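Local coordinates for enoyl-CoA hydratase (Mycobacterium smegmatis, PDB 3PE8), which probably catalyses the hydration of trans-2-enoyl-CoA thioesters to 3-hydroxyacyl-CoA and carries a bound zinc ion, at residues V56-G61 with I96-G101; P64-G69 with G101-G106; I116-E121 with V174-A179. All blocks are in the same frame, centred on the assembly; numbering follows the deposited sequence. Where two conformers were deposited one is given.

Contact 1: V56-G61 with I96-G101; sequences VVIVTG and IGAING
Val57 to Val59 and Ile96 to Ala98 run as parallel neighbours in the central sheet of the crotonase fold, the strand axes 4.6 Å apart and their directions diverging by 23°. Between the two segments, Ile96 N donates to Val57 O at 2.8 Å; Val57 is also paired with Pro94. Ile96 O then receives Val59 N, and Val59 O receives Ala98 N in the last backbone bond of the series. Ile58 and Ile96 stand on the same face of the sheet, where the aliphatic contacts lie: Val56 CG1 meets the tip atom Ile96 CD1 at 3.8 Å, and Ile58 CG2 comes within 4.1 Å of Ala98 CB. Helix 183-195 packs on Val56 and Ile58. Val57 and Val59 face helix 35-50, with Phe41 against Val59, whose neighbour across the strands is Gly97.

Beyond Ala98 side chains take over. The hydroxyl of Thr60, placed away from its own backbone N (chi1 -163°), donates to Ala98 O; the OG1 to O distance is 2.7 Å, and OG1 is slightly tilted from the plane of that carbonyl. Asn100, already past the strand end, turns its amide to the last residue of the other strand. Gly61 N donates to Asn100 OD1 at 3.1 Å, a bent bond whose donor lies above the amide plane, 50° out of it. On its ND2 side the same amide donates to Asp63 OD1, and weakly to Val65 O.

The chemistry thus changes along the pair: backbone bonds between hydrocarbon faces first, then a hydroxyl and an amide that carry on the pairing where the strands part. With bonds from both its oxygen and its nitrogen, the Asn100 amide is fixed in rotation and ties the end of strand 56-61 to the turn that follows.

Contact 2: P64-G69 with G101-G106; sequences PVFCAG and GAAVTG
Phe66 lays its ring beside Ala103, CD2 lying 3.7 Å from Ala103 CB in an approach that is oblique to the ring. The ring is brought there by CG standing opposite the backbone N (chi1 170°), while its CB passes 3.3 Å from Ala102 O. Val65 sends CG1 to the same carbonyl: Val65 CG1 lies 3.4 Å from Ala102 O, with Ala102 CB a little farther off. Ala102 O also takes two backbone donors, a nearly straight bond from Cys67 N at 3.0 Å, in the carbonyl plane, and a weak one from Phe66 N. Cys67 O in turn accepts Val104 N, which completes a single bridge between Cys67 and Ala103.

Cys67 SG accepts a long local bond from Gly69 N (3.6 Å), which turns the thiol to the backbone of Gly69, a residue with positive phi (112°). At the other end one water receives Ala102 N and donates to Pro64 O, which Gly101 CA meets in a CA-H...O contact.

Hydrophobic cover and backbone bonding therefore converge on Ala102 O, and glycines on both segments (Gly69, Gly101, Gly106) let the backbones come close. Gly106 starts helix 106-113 and borders the zinc site of Glu109 and His129; its place beside the end of the loop is consistent with the backbone oxyanion hole of crotonases.

Contact 3: I116-E121 with V174-A179; sequences ILIASE and VTEVVA
Thr175 meets strand 116-120 atom by atom. Its CB lies 3.6 Å from Leu117 O; its OG1 goes on to bond that oxygen at 2.9 Å and also rests near Ile118 CG1, while CG2 passes obliquely across Ile116 CG2. The hydroxyl occupies the position between backbone N and carbonyl carbon (chi1 64°), which lets Thr175 use both its N and its OG1 on one acceptor. The two donors reach Leu117 O from opposite faces of its plane, OG1 tilted 34° from it. Thr175 OG1 is itself bonded to Arg155 NH1 of the second subunit.

Farther along, the strands pair in parallel. Ala119 N donates to Glu176 O, Val178 N to Ala119 O at 3.0 Å, and Glu121 N to Val178 O in a more bent bond.

Ala119 CB and Val177 stand on one face, where Val174 CG1 fills in beside Leu117 CB at 3.9 Å and Ala119 CB at 4.1 Å; helix 165-171 packs over Val174 and Val177. Near Thr175, Ile118 and Glu176 lie side by side and point the same way, Ile118 CD1 approaching Glu176 OE1. The carboxylate is bridged by Arg155 of the second subunit and by Arg189 of helix 183-195. At the far end, more tentatively, one of two deposited conformers of Glu121 bonds its OE2 to His180 N.

The edge pairing therefore does double duty. Backbone bonds and apolar contacts attach the outermost strand, 177-178, to strand 116-120, whereas Thr175 and Glu176 share one arginine of another subunit, so the same segment joins strand 116-120 to the assembly. Two arginines around one carboxylate would be expected to favour its ionised form.

In the fold
Contacts 1 and 3 belong to one sheet and meet at strand 95-99, which pairs with 56-61 on one side and with 116-120 on the other; Gly97 N and Ile99 N bond to Ile116 O and Ile118 O. Contact 1 is wholly buried, aliphatic along the strands with polar Thr60 and Asn100 at the end. Contact 3, at the outermost strand, is partly exposed and adds charged groups and a second subunit. Contact 2, largely buried but with Pro64 exposed at one end, shares Gly101 with contact 1 and continues both of its segments past the sheet, with a water and several glycines, beside the zinc site. Phe66 packs on Ile99, joining the two, while contacts 2 and 3 do not touch.

Contact 1: V56-G61 with I96-G101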
ATOM      1  N   VAL A  56      15.413  28.831  -1.711  1.00 11.32           N
ATOM      2  CA  VAL A  56      14.071  28.670  -2.284  1.00  9.89           C
ATOM      3  C   VAL A  56      14.143  28.937  -3.783  1.00  9.76           C
ATOM      4  O   VAL A  56      14.953  29.773  -4.236  1.00 10.49           O
ATOM      5  CB  VAL A  56      13.019  29.649  -1.631  1.00 10.00           C
ATOM      6  CG1 VAL A  56      11.635  29.537  -2.268  1.00 10.11           C
ATOM      7  CG2 VAL A  56      12.931  29.399  -0.103  1.00 10.94           C
ATOM      8  N   VAL A  57      13.376  28.163  -4.557  1.00  9.60           N
ATOM      9  CA  VAL A  57      13.250  28.352  -6.003  1.00  9.61           C
ATOM     10  C   VAL A  57      11.832  28.840  -6.354  1.00  9.75           C
ATOM     11  O   VAL A  57      10.837  28.311  -5.800  1.00  9.54           O
ATOM     12  CB  VAL A  57      13.539  27.030  -6.778  1.00  9.62           C
ATOM     13  CG1 VAL A  57      13.348  27.227  -8.281  1.00 11.84           C
ATOM     14  CG2 VAL A  57      14.992  26.531  -6.523  1.00 11.16           C
ATOM     15  N   ILE A  58      11.742  29.824  -7.258  1.00  9.47           N
ATOM     16  CA  ILE A  58      10.488  30.188  -7.920  1.00  9.42           C
ATOM     17  C   ILE A  58      10.589  29.794  -9.380  1.00  9.57           C
ATOM     18  O   ILE A  58      11.575  30.163 -10.039  1.00 11.22           O
ATOM     19  CB  ILE A  58      10.194  31.722  -7.795  1.00  9.55           C
ATOM     20  CG1 ILE A  58      10.046  32.125  -6.327  1.00 10.02           C
ATOM     21  CG2 ILE A  58       8.950  32.128  -8.624  1.00  8.64           C
ATOM     22  CD1 ILE A  58      10.009  33.628  -6.082  1.00 10.33           C
ATOM     23  N   VAL A  59       9.574  29.107  -9.890  1.00  9.04           N
ATOM     24  CA  VAL A  59       9.497  28.788 -11.302  1.00  8.65           C
ATOM     25  C   VAL A  59       8.368  29.607 -11.912  1.00  9.13           C
ATOM     26  O   VAL A  59       7.261  29.601 -11.381  1.00  9.11           O
ATOM     27  CB  VAL A  59       9.229  27.288 -11.551  1.00  9.40           C
ATOM     28  CG1 VAL A  59       9.014  26.996 -13.072  1.00 10.93           C
ATOM     29  CG2 VAL A  59      10.382  26.409 -11.051  1.00 10.98           C
ATOM     30  N   THR A  60       8.643  30.289 -13.039  1.00  8.65           N
ATOM     31  CA  THR A  60       7.594  31.066 -13.692  1.00  9.07           C
ATOM     32  C   THR A  60       7.860  31.043 -15.172  1.00 10.35           C
ATOM     33  O   THR A  60       8.888  30.506 -15.609  1.00 11.09           O
ATOM     34  CB  THR A  60       7.490  32.485 -13.082  1.00  9.94           C
ATOM     35  OG1 THR A  60       6.237  33.085 -13.448  1.00  9.57           O
ATOM     36  CG2 THR A  60       8.646  33.415 -13.492  1.00 10.73           C
ATOM     37  N   GLY A  61       6.957  31.629 -15.938  1.00  9.65           N
ATOM     38  CA  GLY A  61       7.149  31.743 -17.390  1.00 10.15           C
ATOM     39  C   GLY A  61       7.199  33.175 -17.869  1.00  9.84           C
ATOM     40  O   GLY A  61       6.539  34.057 -17.304  1.00 10.69           O
ATOM     41  N   ILE A  96       8.372  27.009  -5.590  1.00  8.26           N
ATOM     42  CA  ILE A  96       7.118  27.763  -5.689  1.00  8.09           C
ATOM     43  C   ILE A  96       6.869  27.995  -7.171  1.00  8.87           C
ATOM     44  O   ILE A  96       7.739  28.527  -7.872  1.00 10.44           O
ATOM     45  CB  ILE A  96       7.204  29.140  -5.015  1.00  8.59           C
ATOM     46  CG1 ILE A  96       7.398  28.988  -3.522  1.00  9.05           C
ATOM     47  CG2 ILE A  96       5.889  29.978  -5.333  1.00  9.99           C
ATOM     48  CD1 ILE A  96       7.954  30.268  -2.834  1.00 10.26           C
ATOM     49  N   GLY A  97       5.722  27.538  -7.667  1.00  8.65           N
ATOM     50  CA  GLY A  97       5.324  27.846  -9.047  1.00  8.84           C
ATOM     51  C   GLY A  97       4.493  29.095  -9.062  1.00  8.99           C
ATOM     52  O   GLY A  97       3.440  29.149  -8.376  1.00  9.45           O
ATOM     53  N   ALA A  98       4.931  30.114  -9.820  1.00  8.15           N
ATOM     54  CA  ALA A  98       4.179  31.365  -9.986  1.00  8.21           C
ATOM     55  C   ALA A  98       3.579  31.294 -11.375  1.00  8.38           C
ATOM     56  O   ALA A  98       4.251  31.540 -12.394  1.00  8.82           O
ATOM     57  CB  ALA A  98       5.093  32.584  -9.808  1.00  9.11           C
ATOM     58  N   ILE A  99       2.326  30.872 -11.416  1.00  8.17           N
ATOM     59  CA  ILE A  99       1.677  30.553 -12.708  1.00  8.74           C
ATOM     60  C   ILE A  99       1.081  31.818 -13.293  1.00  8.92           C
ATOM     61  O   ILE A  99       0.049  32.324 -12.809  1.00  9.19           O
ATOM     62  CB  ILE A  99       0.620  29.485 -12.536  1.00  7.76           C
ATOM     63  CG1 ILE A  99       1.130  28.277 -11.708  1.00  9.10           C
ATOM     64  CG2 ILE A  99       0.134  29.021 -13.931  1.00  9.42           C
ATOM     65  CD1 ILE A  99       2.435  27.645 -12.272  1.00 10.05           C
ATOM     66  N   ASN A 100       1.715  32.312 -14.358  1.00  9.06           N
ATOM     67  CA  ASN A 100       1.426  33.625 -14.936  1.00 10.43           C
ATOM     68  C   ASN A 100       0.411  33.617 -16.079  1.00 10.33           C
ATOM     69  O   ASN A 100       0.015  34.663 -16.548  1.00 12.96           O
ATOM     70  CB  ASN A 100       2.718  34.266 -15.438  1.00 11.42           C
ATOM     71  CG  ASN A 100       3.428  33.405 -16.473  1.00 12.13           C
ATOM     72  OD1 ASN A 100       3.901  32.307 -16.145  1.00 10.91           O
ATOM     73  ND2 ASN A 100       3.494  33.874 -17.725  1.00 11.08           N
ATOM     74  N   GLY A 101       0.038  32.435 -16.556  1.00  9.75           N
ATOM     75  CA  GLY A 101      -0.818  32.282 -17.721  1.00 10.47           C
ATOM     76  C   GLY A 101      -1.135  30.799 -17.877  1.00  9.22           C
ATOM     77  O   GLY A 101      -1.062  30.036 -16.896  1.00  9.81           O
TER

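Contact 2: P64-G69 with G101-G106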
ATOM      1  N   PRO A  64       2.930  35.716 -22.223  1.00 12.48           N
ATOM      2  CA  PRO A  64       1.743  35.631 -21.366  1.00 12.87           C
ATOM      3  C   PRO A  64       1.311  34.222 -21.007  1.00 13.48           C
ATOM      4  O   PRO A  64       0.255  34.069 -20.379  1.00 14.16           O
ATOM      5  CB  PRO A  64       0.687  36.274 -22.244  1.00 13.43           C
ATOM      6  CG  PRO A  64       1.052  35.709 -23.634  1.00 13.40           C
ATOM      7  CD  PRO A  64       2.564  35.703 -23.656  1.00 13.67           C
ATOM      8  N   VAL A  65       2.095  33.215 -21.389  1.00 13.53           N
ATOM      9  CA  VAL A  65       1.760  31.809 -21.158  1.00 13.14           C
ATOM     10  C   VAL A  65       2.740  31.276 -20.112  1.00 12.42           C
ATOM     11  O   VAL A  65       3.897  31.666 -20.111  1.00 13.60           O
ATOM     12  CB  VAL A  65       1.825  31.025 -22.475  1.00 14.11           C
ATOM     13  CG1 VAL A  65       1.708  29.511 -22.225  1.00 16.10           C
ATOM     14  CG2 VAL A  65       0.735  31.510 -23.457  1.00 14.57           C
ATOM     15  N   PHE A  66       2.304  30.426 -19.181  1.00 10.47           N
ATOM     16  CA  PHE A  66       3.244  29.763 -18.264  1.00  9.54           C
ATOM     17  C   PHE A  66       4.032  28.702 -19.039  1.00 10.67           C
ATOM     18  O   PHE A  66       5.257  28.833 -19.205  1.00  9.60           O
ATOM     19  CB  PHE A  66       2.546  29.163 -17.031  1.00  9.15           C
ATOM     20  CG  PHE A  66       3.449  28.288 -16.215  1.00  8.22           C
ATOM     21  CD1 PHE A  66       4.404  28.850 -15.377  1.00 10.26           C
ATOM     22  CD2 PHE A  66       3.326  26.919 -16.246  1.00  8.58           C
ATOM     23  CE1 PHE A  66       5.241  28.060 -14.625  1.00 11.67           C
ATOM     24  CE2 PHE A  66       4.139  26.110 -15.446  1.00 11.86           C
ATOM     25  CZ  PHE A  66       5.109  26.680 -14.658  1.00 11.30           C
ATOM     26  N   CYS A  67       3.334  27.709 -19.584  1.00  9.96           N
ATOM     27  CA  CYS A  67       3.961  26.626 -20.362  1.00  9.68           C
ATOM     28  C   CYS A  67       2.877  25.850 -21.099  1.00 11.08           C
ATOM     29  O   CYS A  67       1.973  25.313 -20.446  1.00 11.08           O
ATOM     30  CB  CYS A  67       4.748  25.681 -19.441  1.00  9.21           C
ATOM     31  SG  CYS A  67       5.546  24.345 -20.335  1.00 12.03           S
ATOM     32  N   ALA A  68       2.974  25.813 -22.437  1.00 12.37           N
ATOM     33  CA  ALA A  68       1.991  25.126 -23.293  1.00 13.60           C
ATOM     34  C   ALA A  68       2.211  23.631 -23.393  1.00 14.61           C
ATOM     35  O   ALA A  68       1.413  22.983 -24.062  1.00 15.66           O
ATOM     36  CB  ALA A  68       2.003  25.741 -24.708  1.00 15.46           C
ATOM     37  N   GLY A  69       3.280  23.102 -22.783  1.00 15.34           N
ATOM     38  CA  GLY A  69       3.569  21.653 -22.795  1.00 16.70           C
ATOM     39  C   GLY A  69       4.818  21.317 -23.594  1.00 19.18           C
ATOM     40  O   GLY A  69       5.604  22.175 -23.931  1.00 18.35           O
ATOM     41  N   GLY A 101       0.038  32.435 -16.556  1.00  9.75           N
ATOM     42  CA  GLY A 101      -0.818  32.282 -17.721  1.00 10.47           C
ATOM     43  C   GLY A 101      -1.135  30.799 -17.877  1.00  9.22           C
ATOM     44  O   GLY A 101      -1.062  30.036 -16.896  1.00  9.81           O
ATOM     45  N   ALA A 102      -1.476  30.397 -19.098  1.00  9.41           N
ATOM     46  CA  ALA A 102      -1.888  29.025 -19.359  1.00  9.84           C
ATOM     47  C   ALA A 102      -0.777  28.033 -19.024  1.00  9.47           C
ATOM     48  O   ALA A 102       0.395  28.243 -19.355  1.00  9.85           O
ATOM     49  CB  ALA A 102      -2.325  28.856 -20.838  1.00 10.94           C
ATOM     50  N   ALA A 103      -1.188  26.949 -18.366  1.00  9.55           N
ATOM     51  CA  ALA A 103      -0.330  25.823 -17.983  1.00  8.97           C
ATOM     52  C   ALA A 103      -1.065  24.598 -18.549  1.00  9.33           C
ATOM     53  O   ALA A 103      -2.111  24.211 -18.048  1.00  9.96           O
ATOM     54  CB  ALA A 103      -0.217  25.732 -16.478  1.00  9.67           C
ATOM     55  N   VAL A 104      -0.555  24.064 -19.639  1.00  9.45           N
ATOM     56  CA  VAL A 104      -1.264  23.085 -20.452  1.00 10.02           C
ATOM     57  C   VAL A 104      -0.465  21.815 -20.625  1.00 10.66           C
ATOM     58  O   VAL A 104       0.689  21.854 -21.014  1.00 10.77           O
ATOM     59  CB  VAL A 104      -1.630  23.694 -21.835  1.00 10.87           C
ATOM     60  CG1 VAL A 104      -2.450  22.687 -22.694  1.00 12.14           C
ATOM     61  CG2 VAL A 104      -2.404  25.012 -21.629  1.00 13.48           C
ATOM     62  N   THR A 105      -1.076  20.679 -20.271  1.00 10.68           N
ATOM     63  CA  THR A 105      -0.561  19.351 -20.576  1.00 11.00           C
ATOM     64  C   THR A 105       0.787  19.151 -19.902  1.00 10.20           C
ATOM     65  O   THR A 105       0.815  19.129 -18.679  1.00  9.42           O
ATOM     66  CB  THR A 105      -0.674  19.062 -22.071  1.00 12.06           C
ATOM     67  OG1 THR A 105      -2.009  19.415 -22.449  1.00 11.55           O
ATOM     68  CG2 THR A 105      -0.467  17.563 -22.395  1.00 14.00           C
ATOM     69  N   GLY A 106       1.914  19.048 -20.599  1.00 11.75           N
ATOM     70  CA  GLY A 106       3.200  18.975 -19.886  1.00 11.66           C
ATOM     71  C   GLY A 106       3.470  20.177 -19.007  1.00 10.79           C
ATOM     72  O   GLY A 106       4.154  20.062 -17.995  1.00 10.91           O
TER
HETATM   73  O   HOH W   1      -2.063  32.487 -21.082  1.00 13.31           O

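Contact 3: I116-E121 with V174-A179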
ATOM      1  N   ILE A 116       4.352  24.422  -3.969  1.00  8.45           N
ATOM      2  CA  ILE A 116       3.371  25.467  -3.622  1.00  8.03           C
ATOM      3  C   ILE A 116       3.100  26.250  -4.913  1.00  8.33           C
ATOM      4  O   ILE A 116       4.038  26.633  -5.593  1.00  9.20           O
ATOM      5  CB  ILE A 116       3.974  26.480  -2.607  1.00  8.50           C
ATOM      6  CG1 ILE A 116       4.369  25.793  -1.296  1.00 10.05           C
ATOM      7  CG2 ILE A 116       2.995  27.669  -2.429  1.00  8.92           C
ATOM      8  CD1 ILE A 116       5.321  26.697  -0.378  1.00  9.09           C
ATOM      9  N   LEU A 117       1.841  26.463  -5.251  1.00  7.91           N
ATOM     10  CA  LEU A 117       1.487  27.280  -6.414  1.00  8.12           C
ATOM     11  C   LEU A 117       0.775  28.556  -5.985  1.00  8.80           C
ATOM     12  O   LEU A 117      -0.085  28.539  -5.071  1.00  9.63           O
ATOM     13  CB  LEU A 117       0.575  26.518  -7.374  1.00  8.88           C
ATOM     14  CG  LEU A 117       1.138  25.274  -8.065  1.00  9.05           C
ATOM     15  CD1 LEU A 117       0.149  24.674  -9.079  1.00  9.65           C
ATOM     16  CD2 LEU A 117       2.458  25.626  -8.789  1.00  8.27           C
ATOM     17  N   ILE A 118       1.122  29.647  -6.662  1.00  8.59           N
ATOM     18  CA  ILE A 118       0.415  30.907  -6.608  1.00  9.43           C
ATOM     19  C   ILE A 118       0.067  31.265  -8.047  1.00  9.37           C
ATOM     20  O   ILE A 118       0.859  31.052  -8.932  1.00  9.54           O
ATOM     21  CB  ILE A 118       1.298  32.004  -6.004  1.00 10.36           C
ATOM     22  CG1 ILE A 118       1.703  31.631  -4.566  1.00 14.11           C
ATOM     23  CG2 ILE A 118       0.563  33.372  -6.046  1.00 13.23           C
ATOM     24  CD1 ILE A 118       2.902  32.497  -4.031  1.00 17.92           C
ATOM     25  N   ALA A 119      -1.138  31.783  -8.286  1.00  9.69           N
ATOM     26  CA  ALA A 119      -1.600  32.061  -9.638  1.00 10.32           C
ATOM     27  C   ALA A 119      -1.926  33.514  -9.849  1.00 10.24           C
ATOM     28  O   ALA A 119      -2.495  34.144  -8.994  1.00 11.41           O
ATOM     29  CB  ALA A 119      -2.862  31.253  -9.964  1.00 10.95           C
ATOM     30  N   SER A 120      -1.581  34.015 -11.023  1.00  9.73           N
ATOM     31  CA  SER A 120      -2.187  35.222 -11.558  1.00 10.77           C
ATOM     32  C   SER A 120      -3.682  34.986 -11.832  1.00 11.17           C
ATOM     33  O   SER A 120      -4.116  33.851 -12.134  1.00 11.36           O
ATOM     34  CB  SER A 120      -1.463  35.574 -12.868  1.00 11.06           C
ATOM     35  OG  SER A 120      -2.103  36.618 -13.527  1.00 15.03           O
ATOM     36  N   GLU A 121      -4.449  36.083 -11.794  1.00 13.26           N
ATOM     37  CA  GLU A 121      -5.833  36.090 -12.217  0.70 14.72           C
ATOM     38  C   GLU A 121      -5.944  35.548 -13.663  1.00 15.73           C
ATOM     39  O   GLU A 121      -6.976  35.011 -14.043  1.00 17.38           O
ATOM     40  CB  GLU A 121      -6.394  37.523 -12.135  0.70 16.61           C
ATOM     41  CG  GLU A 121      -5.661  38.505 -13.084  0.70 19.94           C
ATOM     42  CD  GLU A 121      -5.835  39.983 -12.729  0.70 23.38           C
ATOM     43  OE1 GLU A 121      -6.849  40.342 -12.065  0.70 30.35           O
ATOM     44  OE2 GLU A 121      -4.949  40.799 -13.098  0.70 18.68           O
ATOM     45  N   VAL A 174      -4.176  25.710  -6.333  1.00  9.18           N
ATOM     46  CA  VAL A 174      -3.300  26.831  -6.007  1.00  8.81           C
ATOM     47  C   VAL A 174      -3.664  27.345  -4.626  1.00  9.09           C
ATOM     48  O   VAL A 174      -4.804  27.163  -4.124  1.00 11.07           O
ATOM     49  CB  VAL A 174      -3.340  27.979  -7.044  1.00  9.01           C
ATOM     50  CG1 VAL A 174      -3.027  27.437  -8.442  1.00  9.74           C
ATOM     51  CG2 VAL A 174      -4.700  28.722  -7.017  1.00 11.56           C
ATOM     52  N   THR A 175      -2.688  27.985  -3.997  1.00  9.82           N
ATOM     53  CA  THR A 175      -2.879  28.510  -2.640  1.00 10.17           C
ATOM     54  C   THR A 175      -3.405  29.951  -2.567  1.00 10.89           C
ATOM     55  O   THR A 175      -3.926  30.414  -1.522  1.00 11.19           O
ATOM     56  CB  THR A 175      -1.593  28.458  -1.817  1.00  9.84           C
ATOM     57  OG1 THR A 175      -0.574  29.311  -2.365  1.00 10.29           O
ATOM     58  CG2 THR A 175      -1.062  27.001  -1.649  1.00 10.02           C
ATOM     59  N   GLU A 176      -3.270  30.676  -3.677  1.00 11.35           N
ATOM     60  CA  GLU A 176      -3.488  32.112  -3.714  1.00 11.75           C
ATOM     61  C   GLU A 176      -3.630  32.549  -5.168  1.00 11.06           C
ATOM     62  O   GLU A 176      -2.944  32.014  -6.041  1.00 10.20           O
ATOM     63  CB  GLU A 176      -2.293  32.809  -3.042  1.00 12.45           C
ATOM     64  CG  GLU A 176      -2.426  34.275  -2.844  1.00 15.11           C
ATOM     65  CD  GLU A 176      -1.245  34.909  -2.096  1.00 17.68           C
ATOM     66  OE1 GLU A 176      -0.196  34.250  -1.841  1.00 16.14           O
ATOM     67  OE2 GLU A 176      -1.353  36.134  -1.806  1.00 19.26           O
ATOM     68  N   VAL A 177      -4.533  33.502  -5.398  1.00 11.30           N
ATOM     69  CA  VAL A 177      -4.723  34.144  -6.695  1.00 10.53           C
ATOM     70  C   VAL A 177      -4.565  35.641  -6.467  1.00 11.14           C
ATOM     71  O   VAL A 177      -5.203  36.213  -5.566  1.00 11.56           O
ATOM     72  CB  VAL A 177      -6.097  33.872  -7.321  1.00  9.81           C
ATOM     73  CG1 VAL A 177      -6.247  34.681  -8.604  1.00 10.33           C
ATOM     74  CG2 VAL A 177      -6.218  32.376  -7.602  1.00 12.38           C
ATOM     75  N   VAL A 178      -3.717  36.257  -7.301  1.00 10.79           N
ATOM     76  CA  VAL A 178      -3.406  37.692  -7.204  1.00 11.58           C
ATOM     77  C   VAL A 178      -3.500  38.360  -8.568  1.00 11.35           C
ATOM     78  O   VAL A 178      -3.480  37.692  -9.605  1.00 11.94           O
ATOM     79  CB  VAL A 178      -1.999  37.947  -6.627  1.00 12.76           C
ATOM     80  CG1 VAL A 178      -1.884  37.371  -5.198  1.00 15.36           C
ATOM     81  CG2 VAL A 178      -0.919  37.351  -7.526  1.00 13.26           C
ATOM     82  N   ALA A 179      -3.608  39.691  -8.564  1.00 11.94           N
ATOM     83  CA  ALA A 179      -3.580  40.446  -9.791  1.00 12.95           C
ATOM     84  C   ALA A 179      -2.314  40.101 -10.565  1.00 12.62           C
ATOM     85  O   ALA A 179      -1.245  39.872  -9.995  1.00 12.85           O
ATOM     86  CB  ALA A 179      -3.621  41.996  -9.488  1.00 14.51           C
TER